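Local coordinates for spindle assembly checkpoint serine/threonine-protein kinase BUB1 (PDB 3ESL), which signals in the mitotic spindle assembly checkpoint as a serine/threonine kinase, delaying anaphase until chromosomes are bioriented, at residues 84-88 with 89-93; 100-103 with 104-107. One frame throughout, in Å; residues are numbered along the deposited sequence.

Contact 1: 84-88 with 89-93; sequences IWYIN and LFLSN
Tyr86 and Phe90, one turn apart at the C-terminal end of helix 77-90, illustrate how one aromatic side chain can pack against residues four and five positions on, here Phe90 and Leu91. With CG anti to the backbone N (chi1 -172°), the Tyr86 side chain extends from CB so that its ring runs back alongside the side chains of Phe90 and Leu91. Along one edge of the ring, CD1 lies 3.6 Å from Phe90 CD2, which stands over the face, and CE1 is almost as near the same atom. Along the opposite edge, CE2 meets Leu91 CG obliquely at 3.9 Å, while CD2 borders Leu91 CD1. Phe90 CB also stands over the face, 4.2 Å from the ring centroid of Tyr86, as a CH-pi contact, and CZ is the ring atom nearest to it. The two ring planes meet at 46°, an oblique pairing. At the tip, OH hydrogen-bonds to Arg57 NE and Glu61 OE2, so the buried hydroxyl is satisfied. Replacing Tyr86 by an alanine is likely to open a gap beside Phe90 and Leu91 and leave Arg57 and Glu61 without their shared hydroxyl partner.

Beside this group, Leu89 CG reaches the edge of the Trp85 indole, 3.9 Å from Trp85 CE3 and near the ring plane. The backbone bonds change as the helix ends: Phe90 N donates to Tyr86 O at 2.9 Å, whereas Leu91 N, in the first residue to leave helical geometry, approaches Ile87 O from above the carbonyl plane at 3.0 Å. Tyr86, Trp85 and Phe90 pack on Met60 of helix 49-67, Tyr86 also stacks on Phe194 of helix 193-200, and Ile87 and Leu91 touch Ser98 and Thr101 of helix 95-108.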
ATOM      1  N   ILE A  84      -0.933   0.988   1.008  0.50 18.31           N
ATOM      2  CA  ILE A  84      -2.326   0.913   0.546  0.50 19.96           C
ATOM      3  C   ILE A  84      -2.964   2.308   0.413  0.50 19.90           C
ATOM      4  O   ILE A  84      -3.733   2.547  -0.523  0.50 20.74           O
ATOM      5  CB  ILE A  84      -3.165  -0.082   1.394  0.50 20.67           C
ATOM      6  CG1 ILE A  84      -2.549  -1.479   1.290  0.50 22.53           C
ATOM      7  CG2 ILE A  84      -4.636  -0.107   0.935  0.50 19.10           C
ATOM      8  CD1 ILE A  84      -3.058  -2.465   2.307  0.50 23.15           C
ATOM      9  N   TRP A  85      -2.614   3.231   1.311  1.00 20.17           N
ATOM     10  CA  TRP A  85      -3.070   4.622   1.178  1.00 21.65           C
ATOM     11  C   TRP A  85      -2.516   5.237  -0.095  1.00 21.45           C
ATOM     12  O   TRP A  85      -3.227   5.928  -0.816  1.00 22.15           O
ATOM     13  CB  TRP A  85      -2.692   5.459   2.396  1.00 27.78           C
ATOM     14  CG  TRP A  85      -3.760   5.402   3.471  1.00 30.42           C
ATOM     15  CD1 TRP A  85      -3.701   4.725   4.652  1.00 33.50           C
ATOM     16  CD2 TRP A  85      -5.048   6.043   3.438  1.00 35.37           C
ATOM     17  NE1 TRP A  85      -4.870   4.904   5.366  1.00 33.46           N
ATOM     18  CE2 TRP A  85      -5.713   5.710   4.642  1.00 35.09           C
ATOM     19  CE3 TRP A  85      -5.701   6.872   2.510  1.00 36.17           C
ATOM     20  CZ2 TRP A  85      -7.003   6.177   4.945  1.00 36.02           C
ATOM     21  CZ3 TRP A  85      -6.986   7.338   2.813  1.00 35.25           C
ATOM     22  CH2 TRP A  85      -7.616   6.990   4.022  1.00 33.35           C
ATOM     23  N   TYR A  86      -1.250   4.945  -0.383  1.00 19.26           N
ATOM     24  CA  TYR A  86      -0.632   5.469  -1.597  1.00 19.61           C
ATOM     25  C   TYR A  86      -1.362   5.000  -2.850  1.00 21.26           C
ATOM     26  O   TYR A  86      -1.702   5.800  -3.722  1.00 21.47           O
ATOM     27  CB  TYR A  86       0.862   5.135  -1.698  1.00 19.15           C
ATOM     28  CG  TYR A  86       1.504   5.865  -2.860  1.00 21.34           C
ATOM     29  CD1 TYR A  86       2.046   7.140  -2.685  1.00 22.28           C
ATOM     30  CD2 TYR A  86       1.501   5.323  -4.140  1.00 23.30           C
ATOM     31  CE1 TYR A  86       2.592   7.841  -3.746  1.00 20.74           C
ATOM     32  CE2 TYR A  86       2.047   6.025  -5.213  1.00 20.79           C
ATOM     33  CZ  TYR A  86       2.603   7.260  -5.005  1.00 21.70           C
ATOM     34  OH  TYR A  86       3.138   7.932  -6.064  1.00 24.62           O
ATOM     35  N   ILE A  87      -1.581   3.696  -2.940  1.00 18.57           N
ATOM     36  CA  ILE A  87      -2.274   3.116  -4.083  1.00 20.46           C
ATOM     37  C   ILE A  87      -3.661   3.748  -4.235  1.00 21.86           C
ATOM     38  O   ILE A  87      -4.039   4.151  -5.332  1.00 23.30           O
ATOM     39  CB  ILE A  87      -2.361   1.582  -3.940  1.00 19.50           C
ATOM     40  CG1 ILE A  87      -0.955   0.951  -4.003  1.00 19.66           C
ATOM     41  CG2 ILE A  87      -3.278   0.959  -5.014  1.00 22.89           C
ATOM     42  CD1 ILE A  87      -0.906  -0.460  -3.400  1.00 21.68           C
ATOM     43  N   ASN A  88      -4.391   3.854  -3.127  1.00 21.17           N
ATOM     44  CA  ASN A  88      -5.775   4.363  -3.162  1.00 24.47           C
ATOM     45  C   ASN A  88      -5.874   5.851  -3.513  1.00 26.36           C
ATOM     46  O   ASN A  88      -6.785   6.267  -4.237  1.00 27.81           O
ATOM     47  CB  ASN A  88      -6.475   4.116  -1.820  1.00 27.64           C
ATOM     48  CG  ASN A  88      -6.721   2.639  -1.527  1.00 35.43           C
ATOM     49  OD1 ASN A  88      -6.725   1.794  -2.417  1.00 41.39           O
ATOM     50  ND2 ASN A  88      -6.944   2.332  -0.252  1.00 39.68           N
ATOM     51  N   LEU A  89      -4.956   6.655  -2.985  1.00 23.29           N
ATOM     52  CA  LEU A  89      -4.971   8.099  -3.205  1.00 24.30           C
ATOM     53  C   LEU A  89      -4.438   8.497  -4.577  1.00 28.37           C
ATOM     54  O   LEU A  89      -4.972   9.415  -5.214  1.00 28.25           O
ATOM     55  CB  LEU A  89      -4.154   8.809  -2.133  1.00 25.54           C
ATOM     56  CG  LEU A  89      -4.722   8.807  -0.715  1.00 26.63           C
ATOM     57  CD1 LEU A  89      -3.675   9.402   0.200  1.00 30.36           C
ATOM     58  CD2 LEU A  89      -6.033   9.603  -0.645  1.00 31.64           C
ATOM     59  N   PHE A  90      -3.394   7.806  -5.031  1.00 25.15           N
ATOM     60  CA  PHE A  90      -2.615   8.285  -6.173  1.00 26.10           C
ATOM     61  C   PHE A  90      -2.624   7.398  -7.418  1.00 27.89           C
ATOM     62  O   PHE A  90      -2.352   7.881  -8.523  1.00 29.07           O
ATOM     63  CB  PHE A  90      -1.186   8.625  -5.734  1.00 26.35           C
ATOM     64  CG  PHE A  90      -1.124   9.696  -4.684  1.00 28.56           C
ATOM     65  CD1 PHE A  90      -1.523  11.001  -4.976  1.00 29.42           C
ATOM     66  CD2 PHE A  90      -0.693   9.404  -3.401  1.00 26.37           C
ATOM     67  CE1 PHE A  90      -1.487  11.999  -4.004  1.00 28.22           C
ATOM     68  CE2 PHE A  90      -0.649  10.398  -2.423  1.00 27.02           C
ATOM     69  CZ  PHE A  90      -1.042  11.696  -2.726  1.00 29.96           C
ATOM     70  N   LEU A  91      -2.973   6.124  -7.258  1.00 25.43           N
ATOM     71  CA  LEU A  91      -2.951   5.187  -8.382  1.00 25.88           C
ATOM     72  C   LEU A  91      -4.325   4.624  -8.757  1.00 28.40           C
ATOM     73  O   LEU A  91      -4.416   3.680  -9.549  1.00 29.88           O
ATOM     74  CB  LEU A  91      -1.962   4.046  -8.088  1.00 24.34           C
ATOM     75  CG  LEU A  91      -0.519   4.438  -7.757  1.00 25.34           C
ATOM     76  CD1 LEU A  91       0.344   3.199  -7.479  1.00 25.32           C
ATOM     77  CD2 LEU A  91       0.074   5.292  -8.870  1.00 25.47           C
ATOM     78  N   SER A  92      -5.387   5.216  -8.212  1.00 30.85           N
ATOM     79  CA  SER A  92      -6.738   4.663  -8.332  1.00 33.78           C
ATOM     80  C   SER A  92      -7.253   4.563  -9.774  1.00 36.26           C
ATOM     81  O   SER A  92      -8.073   3.696 -10.084  1.00 37.62           O
ATOM     82  CB  SER A  92      -7.734   5.444  -7.453  1.00 34.27           C
ATOM     83  OG  SER A  92      -7.821   6.803  -7.858  1.00 36.79           O
ATOM     84  N   ASN A  93      -6.766   5.444 -10.647  1.00 34.25           N
ATOM     85  CA  ASN A  93      -7.157   5.428 -12.061  1.00 36.95           C
ATOM     86  C   ASN A  93      -6.188   4.627 -12.944  1.00 35.55           C
ATOM     87  O   ASN A  93      -6.191   4.761 -14.163  1.00 35.03           O
ATOM     88  CB  ASN A  93      -7.301   6.865 -12.580  1.00 41.72           C
ATOM     89  CG  ASN A  93      -5.967   7.591 -12.687  1.00 45.64           C
ATOM     90  OD1 ASN A  93      -5.013   7.287 -11.963  1.00 49.99           O
ATOM     91  ND2 ASN A  93      -5.894   8.559 -13.599  1.00 48.80           N
TER

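Contact 2: 100-103 with 104-107; sequences NTFK and YMFN
The Phe102 ring and the sulfur of Met105 meet obliquely, with SD 5.2 Å from the ring centroid and 43° off its normal, while Phe121 of helix 115-127 stacks with the same ring. The rings of Tyr104 and Phe106 both lead away from residues 100-103, that of Phe106 to Phe117 of helix 115-127. The Met-aromatic contact, formed between residues three apart on helix 95-108, belongs to the all-alpha, TPR-like N-terminal domain. The approach is loose: the nearest ring atom, Phe102 CD1, lies 4.4 Å from Met105 SD. Met105 CG sits beside its own backbone N (chi1 -64°), which lays the thioether back along the preceding turn, and a bend at chi3 then turns CE away from that line. Leu80 and Trp83 of helix 77-90 and Phe117 also touch Met105, placing it where three helices come together.

Tyr104 takes the other common course, its CG anti to the backbone N, which carries the phenol to Tyr188, Ala191 and Ile195. Lys103 likewise reaches out to the C-terminal part of the chain, where NZ hydrogen-bonds to Arg185 O. Regular helical bonds join the two halves, and the straightest runs from Met105 N to Thr101 O, with 178° at the hydrogen. That same carbonyl oxygen, Thr101 O, has Met105 CG 3.2 Å away.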
ATOM      1  N   ASN A 100       1.087  -3.472 -10.155  1.00 20.33           N
ATOM      2  CA  ASN A 100       2.544  -3.547 -10.100  1.00 19.66           C
ATOM      3  C   ASN A 100       3.099  -3.188  -8.722  1.00 19.10           C
ATOM      4  O   ASN A 100       4.114  -3.733  -8.294  1.00 20.46           O
ATOM      5  CB  ASN A 100       3.180  -2.661 -11.165  1.00 23.28           C
ATOM      6  CG  ASN A 100       3.035  -3.244 -12.558  1.00 27.63           C
ATOM      7  OD1 ASN A 100       2.631  -4.402 -12.726  1.00 28.14           O
ATOM      8  ND2 ASN A 100       3.366  -2.443 -13.566  1.00 31.21           N
ATOM      9  N   THR A 101       2.421  -2.269  -8.044  1.00 19.01           N
ATOM     10  CA  THR A 101       2.801  -1.916  -6.676  1.00 19.02           C
ATOM     11  C   THR A 101       2.578  -3.113  -5.753  1.00 18.73           C
ATOM     12  O   THR A 101       3.485  -3.478  -5.000  1.00 17.19           O
ATOM     13  CB  THR A 101       2.077  -0.645  -6.184  1.00 18.29           C
ATOM     14  OG1 THR A 101       2.323   0.423  -7.108  1.00 21.23           O
ATOM     15  CG2 THR A 101       2.603  -0.217  -4.800  1.00 20.70           C
ATOM     16  N   PHE A 102       1.405  -3.758  -5.835  1.00 18.84           N
ATOM     17  CA  PHE A 102       1.175  -4.948  -5.014  1.00 19.59           C
ATOM     18  C   PHE A 102       2.182  -6.064  -5.323  1.00 19.45           C
ATOM     19  O   PHE A 102       2.663  -6.746  -4.417  1.00 18.75           O
ATOM     20  CB  PHE A 102      -0.241  -5.487  -5.194  1.00 19.79           C
ATOM     21  CG  PHE A 102      -1.293  -4.737  -4.423  1.00 21.44           C
ATOM     22  CD1 PHE A 102      -1.384  -4.861  -3.039  1.00 20.88           C
ATOM     23  CD2 PHE A 102      -2.246  -3.969  -5.099  1.00 19.72           C
ATOM     24  CE1 PHE A 102      -2.393  -4.179  -2.323  1.00 21.28           C
ATOM     25  CE2 PHE A 102      -3.245  -3.285  -4.411  1.00 19.19           C
ATOM     26  CZ  PHE A 102      -3.318  -3.395  -3.007  1.00 21.05           C
ATOM     27  N   LYS A 103       2.484  -6.253  -6.606  1.00 20.27           N
ATOM     28  CA  LYS A 103       3.460  -7.253  -7.038  1.00 20.70           C
ATOM     29  C   LYS A 103       4.879  -6.987  -6.515  1.00 19.10           C
ATOM     30  O   LYS A 103       5.606  -7.922  -6.144  1.00 21.60           O
ATOM     31  CB  LYS A 103       3.469  -7.344  -8.570  1.00 22.42           C
ATOM     32  CG  LYS A 103       2.223  -7.998  -9.117  1.00 21.73           C
ATOM     33  CD  LYS A 103       2.126  -7.820 -10.624  1.00 29.90           C
ATOM     34  CE  LYS A 103       3.350  -8.401 -11.309  1.00 33.07           C
ATOM     35  NZ  LYS A 103       3.072  -8.804 -12.726  1.00 38.25           N
ATOM     36  N   TYR A 104       5.261  -5.715  -6.491  1.00 19.91           N
ATOM     37  CA  TYR A 104       6.559  -5.291  -5.978  1.00 19.99           C
ATOM     38  C   TYR A 104       6.665  -5.567  -4.476  1.00 20.60           C
ATOM     39  O   TYR A 104       7.645  -6.143  -3.997  1.00 22.47           O
ATOM     40  CB  TYR A 104       6.728  -3.806  -6.263  1.00 21.42           C
ATOM     41  CG  TYR A 104       7.989  -3.167  -5.739  1.00 22.67           C
ATOM     42  CD1 TYR A 104       9.180  -3.225  -6.471  1.00 26.66           C
ATOM     43  CD2 TYR A 104       7.983  -2.459  -4.537  1.00 22.19           C
ATOM     44  CE1 TYR A 104      10.338  -2.605  -6.005  1.00 27.20           C
ATOM     45  CE2 TYR A 104       9.134  -1.835  -4.062  1.00 25.86           C
ATOM     46  CZ  TYR A 104      10.306  -1.915  -4.807  1.00 27.31           C
ATOM     47  OH  TYR A 104      11.452  -1.300  -4.353  1.00 28.88           O
ATOM     48  N   MET A 105       5.639  -5.151  -3.737  1.00 20.79           N
ATOM     49  CA  MET A 105       5.514  -5.511  -2.326  1.00 19.83           C
ATOM     50  C   MET A 105       5.622  -7.035  -2.105  1.00 20.56           C
ATOM     51  O   MET A 105       6.372  -7.490  -1.242  1.00 21.53           O
ATOM     52  CB  MET A 105       4.177  -4.999  -1.796  1.00 18.54           C
ATOM     53  CG  MET A 105       4.058  -3.470  -1.809  1.00 17.19           C
ATOM     54  SD  MET A 105       2.313  -2.997  -1.644  1.00 19.55           S
ATOM     55  CE  MET A 105       2.027  -3.430   0.062  1.00 19.93           C
ATOM     56  N   PHE A 106       4.882  -7.810  -2.892  1.00 19.44           N
ATOM     57  CA  PHE A 106       4.883  -9.273  -2.760  1.00 22.07           C
ATOM     58  C   PHE A 106       6.310  -9.820  -2.927  1.00 22.30           C
ATOM     59  O   PHE A 106       6.788 -10.614  -2.119  1.00 22.19           O
ATOM     60  CB  PHE A 106       3.928  -9.909  -3.772  1.00 25.65           C
ATOM     61  CG  PHE A 106       3.732 -11.391  -3.567  1.00 27.28           C
ATOM     62  CD1 PHE A 106       2.815 -11.864  -2.630  1.00 31.57           C
ATOM     63  CD2 PHE A 106       4.469 -12.309  -4.308  1.00 28.85           C
ATOM     64  CE1 PHE A 106       2.633 -13.240  -2.429  1.00 32.16           C
ATOM     65  CE2 PHE A 106       4.296 -13.687  -4.119  1.00 31.02           C
ATOM     66  CZ  PHE A 106       3.375 -14.149  -3.175  1.00 32.34           C
ATOM     67  N   ASN A 107       6.994  -9.337  -3.962  1.00 23.16           N
ATOM     68  CA  ASN A 107       8.377  -9.737  -4.253  1.00 26.46           C
ATOM     69  C   ASN A 107       9.353  -9.419  -3.117  1.00 29.20           C
ATOM     70  O   ASN A 107      10.292 -10.179  -2.871  1.00 29.78           O
ATOM     71  CB  ASN A 107       8.857  -9.061  -5.535  1.00 28.12           C
ATOM     72  CG  ASN A 107      10.250  -9.533  -5.964  1.00 29.42           C
ATOM     73  OD1 ASN A 107      11.219  -8.768  -5.934  1.00 31.94           O
ATOM     74  ND2 ASN A 107      10.347 -10.792  -6.348  1.00 31.26           N
TER

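Contacts 1 and 2 come in series along the chain, on helices 77-90 and 95-108, which follow one another and pack side by side; their centres are about 14 Å apart. Contact 1 spans the end of the first helix and runs into the connection, and contact 2 lies within the second helix. They touch through Leu91 and Ile87 on one side and Thr101 and Phe102 on the other: Leu91 CD1 is 3.4 Å from Thr101 OG1, and Ile87 CD1 is 3.8 Å from Thr101 CG2. Phe194 of helix 193-200 reaches both contacts, so the C-terminal helix packs against this pair. Both lie within the Mad3/BUB1 homology region, as part of one continuous helical array.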